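Local coordinates for protein TRAP dicarboxylate transporter-DctP subunit (Rhodobacter sphaeroides, PDB 4PE3) that probably binds a solute in the periplasm and delivers it to a TRAP-type membrane transporter, possibly one for dicarboxylates, at residues G171-I181 against G207-S215. Numbering follows the deposited sequence.
With ZN (zinc ion), chain F.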
loop_
_atom_site.group_PDB
_atom_site.type_symbol
_atom_site.label_atom_id
_atom_site.label_comp_id
_atom_site.label_asym_id
_atom_site.label_seq_id
_atom_site.Cartn_x
_atom_site.Cartn_y
_atom_site.Cartn_z
ATOM N N GLY A 171 10.281 23.249 5.469
ATOM C CA GLY A 171 10.788 23.451 6.818
ATOM C C GLY A 171 10.159 22.578 7.898
ATOM O O GLY A 171 10.623 22.571 9.044
ATOM N N VAL A 172 9.099 21.847 7.573
ATOM C CA VAL A 172 8.372 21.066 8.580
ATOM C C VAL A 172 9.172 19.831 8.928
ATOM O O VAL A 172 9.676 19.136 8.041
ATOM C CB VAL A 172 6.988 20.668 8.032
ATOM C CG1 VAL A 172 6.219 19.823 9.019
ATOM C CG2 VAL A 172 6.201 21.957 7.667
ATOM N N LYS A 173 9.304 19.570 10.227
ATOM C CA LYS A 173 9.943 18.363 10.714
ATOM C C LYS A 173 8.931 17.237 10.643
ATOM O O LYS A 173 7.958 17.248 11.380
ATOM C CB LYS A 173 10.450 18.551 12.144
ATOM C CG LYS A 173 11.627 19.510 12.209
ATOM C CD LYS A 173 11.908 20.048 13.611
ATOM C CE LYS A 173 10.929 21.191 14.000
ATOM N NZ LYS A 173 11.308 21.990 15.228
ATOM N N VAL A 174 9.150 16.301 9.717
ATOM C CA VAL A 174 8.197 15.221 9.444
ATOM C C VAL A 174 8.801 13.863 9.749
ATOM O O VAL A 174 9.779 13.464 9.124
ATOM C CB VAL A 174 7.803 15.216 7.935
ATOM C CG1 VAL A 174 6.824 14.096 7.635
ATOM C CG2 VAL A 174 7.248 16.560 7.488
ATOM N N ARG A 175 8.255 13.149 10.729
ATOM C CA ARG A 175 8.668 11.767 10.926
ATOM C C ARG A 175 8.422 10.962 9.645
ATOM O O ARG A 175 7.292 10.875 9.167
ATOM C CB ARG A 175 7.934 11.136 12.108
ATOM C CG ARG A 175 8.395 9.711 12.400
ATOM C CD ARG A 175 7.527 8.671 11.750
ATOM N NE ARG A 175 7.968 7.330 12.148
ATOM C CZ ARG A 175 7.248 6.225 12.010
ATOM N NH1 ARG A 175 6.046 6.271 11.454
ATOM N NH2 ARG A 175 7.747 5.064 12.433
ATOM N N SER A 176 9.487 10.352 9.148
ATOM C CA SER A 176 9.468 9.722 7.829
ATOM C C SER A 176 10.257 8.427 7.895
ATOM O O SER A 176 11.401 8.433 8.312
ATOM C CB SER A 176 10.142 10.635 6.792
ATOM O OG SER A 176 9.545 11.909 6.632
ATOM N N PRO A 177 9.667 7.314 7.450
ATOM C CA PRO A 177 10.498 6.127 7.257
ATOM C C PRO A 177 11.645 6.404 6.292
ATOM O O PRO A 177 11.485 7.153 5.325
ATOM C CB PRO A 177 9.511 5.121 6.669
ATOM C CG PRO A 177 8.186 5.525 7.231
ATOM C CD PRO A 177 8.245 7.024 7.219
ATOM N N GLU A 178 12.801 5.836 6.604
ATOM C CA GLU A 178 13.982 5.787 5.756
ATOM C C GLU A 178 13.633 5.388 4.333
ATOM O O GLU A 178 12.782 4.532 4.127
ATOM C CB GLU A 178 14.878 4.668 6.300
ATOM C CG GLU A 178 16.320 4.957 6.380
ATOM C CD GLU A 178 16.990 4.028 7.368
ATOM O OE1 GLU A 178 17.470 2.953 6.981
ATOM O OE2 GLU A 178 16.997 4.375 8.543
ATOM N N GLY A 179 14.329 5.970 3.356
ATOM C CA GLY A 179 14.117 5.614 1.967
ATOM C C GLY A 179 13.245 6.596 1.203
ATOM O O GLY A 179 13.319 7.805 1.392
ATOM N N LEU A 180 12.405 6.066 0.332
ATOM C CA LEU A 180 11.685 6.907 -0.608
ATOM C C LEU A 180 10.757 7.893 0.100
ATOM O O LEU A 180 10.634 9.033 -0.339
ATOM C CB LEU A 180 10.923 6.044 -1.612
ATOM C CG LEU A 180 10.203 6.787 -2.734
ATOM C CD1 LEU A 180 11.163 7.620 -3.592
ATOM C CD2 LEU A 180 9.456 5.759 -3.583
ATOM N N ILE A 181 10.115 7.507 1.193
ATOM C CA ILE A 181 9.256 8.468 1.897
ATOM C C ILE A 181 10.062 9.668 2.387
ATOM O O ILE A 181 9.714 10.814 2.094
ATOM C CB ILE A 181 8.468 7.830 3.056
ATOM C CG1 ILE A 181 7.478 6.823 2.486
ATOM C CG2 ILE A 181 7.728 8.890 3.851
ATOM C CD1 ILE A 181 6.853 5.906 3.536
ATOM N N GLY A 207 7.784 18.564 20.472
ATOM C CA GLY A 207 8.237 19.497 19.459
ATOM C C GLY A 207 9.425 19.013 18.659
ATOM O O GLY A 207 9.991 19.764 17.863
ATOM N N VAL A 208 9.791 17.741 18.839
ATOM C CA VAL A 208 10.879 17.148 18.059
ATOM C C VAL A 208 10.461 16.983 16.601
ATOM O O VAL A 208 11.275 17.106 15.674
ATOM C CB VAL A 208 11.263 15.776 18.622
ATOM C CG1 VAL A 208 12.223 15.059 17.687
ATOM C CG2 VAL A 208 11.858 15.939 20.013
ATOM N N ILE A 209 9.187 16.685 16.394
ATOM C CA ILE A 209 8.571 16.706 15.076
ATOM C C ILE A 209 7.290 17.545 15.106
ATOM O O ILE A 209 6.660 17.725 16.153
ATOM C CB ILE A 209 8.231 15.281 14.563
ATOM C CG1 ILE A 209 7.406 14.527 15.613
ATOM C CG2 ILE A 209 9.508 14.518 14.239
ATOM C CD1 ILE A 209 6.906 13.164 15.156
ATOM N N ASP A 210 6.913 18.043 13.938
ATOM C CA ASP A 210 5.722 18.840 13.720
ATOM C C ASP A 210 4.625 18.058 13.000
ATOM O O ASP A 210 3.460 18.448 12.971
ATOM C CB ASP A 210 6.037 20.023 12.763
ATOM C CG ASP A 210 7.237 20.878 13.180
ATOM O OD1 ASP A 210 7.256 21.401 14.317
ATOM O OD2 ASP A 210 8.138 21.110 12.330
ATOM N N ALA A 211 5.014 16.947 12.389
ATOM C CA ALA A 211 4.133 16.170 11.516
ATOM C C ALA A 211 4.695 14.752 11.390
ATOM O O ALA A 211 5.851 14.505 11.727
ATOM C CB ALA A 211 4.047 16.821 10.141
ATOM N N ALA A 212 3.901 13.831 10.875
ATOM C CA ALA A 212 4.353 12.460 10.774
ATOM C C ALA A 212 3.609 11.638 9.772
ATOM O O ALA A 212 2.396 11.737 9.637
ATOM C CB ALA A 212 4.238 11.769 12.142
ATOM N N ASP A 213 4.376 10.784 9.095
ATOM C CA ASP A 213 3.862 9.525 8.593
ATOM C C ASP A 213 3.541 8.645 9.786
ATOM O O ASP A 213 4.396 8.450 10.635
ATOM C CB ASP A 213 4.955 8.878 7.721
ATOM C CG ASP A 213 4.572 7.513 7.201
ATOM O OD1 ASP A 213 4.106 6.670 7.995
ATOM O OD2 ASP A 213 4.772 7.263 5.989
ATOM N N TYR A 214 2.324 8.129 9.863
ATOM C CA TYR A 214 2.007 7.118 10.848
ATOM C C TYR A 214 1.223 6.038 10.104
ATOM O O TYR A 214 1.850 5.229 9.341
ATOM C CB TYR A 214 1.311 7.718 12.085
ATOM C CG TYR A 214 1.347 6.794 13.287
ATOM C CD1 TYR A 214 2.542 6.525 13.943
ATOM C CD2 TYR A 214 0.199 6.170 13.738
ATOM C CE1 TYR A 214 2.590 5.656 15.013
ATOM C CE2 TYR A 214 0.235 5.300 14.822
ATOM C CZ TYR A 214 1.428 5.067 15.447
ATOM O OH TYR A 214 1.450 4.220 16.526
ATOM N N SER A 215 -0.102 6.081 10.167
ATOM C CA SER A 215 -0.949 5.024 9.635
ATOM C C SER A 215 -2.213 5.572 8.954
ATOM O O SER A 215 -2.247 6.754 8.562
ATOM C CB SER A 215 -1.305 4.058 10.771
ATOM O OG SER A 215 -2.007 2.900 10.340
HETATM ZN ZN ZN F . 3.160 5.044 7.364
HETATM O O HOH W 1 3.999 4.794 5.457
HETATM O O HOH W 2 3.983 3.555 8.409
#
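Arg175 lies alongside Ala212, CB to CB 3.7 Å on the same face of the sheet, and runs on until its CD and guanidinium edge reach the Asp213 carbonyl. Strands 173-175 and 211-213 are parallel neighbours (axes 27° apart) in the four-stranded mixed sheet of a TRAP solute-binding protein. The ladder is short: Arg175 N donates to Ala211 O, and Arg175 O receives Asp213 N in its carbonyl plane. At the other end Lys173 O accepts Asp210 N and, weakly, Ala211 N, while Lys173 N reaches Asp210 OD2 at 2.9 Å on the anti side, somewhat out of the carboxylate plane. Lys173 CE then passes 3.3 Å from that same OD2.

With chi2 bent to -95°, Arg175 turns NH1 onto Asp213 O (2.9 Å), which lies 5° from the guanidinium plane; the donor, however, stands above the carbonyl plane. NE and NH2 are bound by Leu195 O and Ser197 OG, fixing the group's rotation.

Pro177 CD touches Asp213 CG and OD2, and Ile181 CD1 touches OD2, each side chain crossing that of Asp213 at about a right angle. OD2 is hydrogen-bonded to His238 and a zinc-bound water; OD1 binds zinc at 2.0 Å, joined by Glu155, two waters and, at 2.4 Å, Tyr214 O.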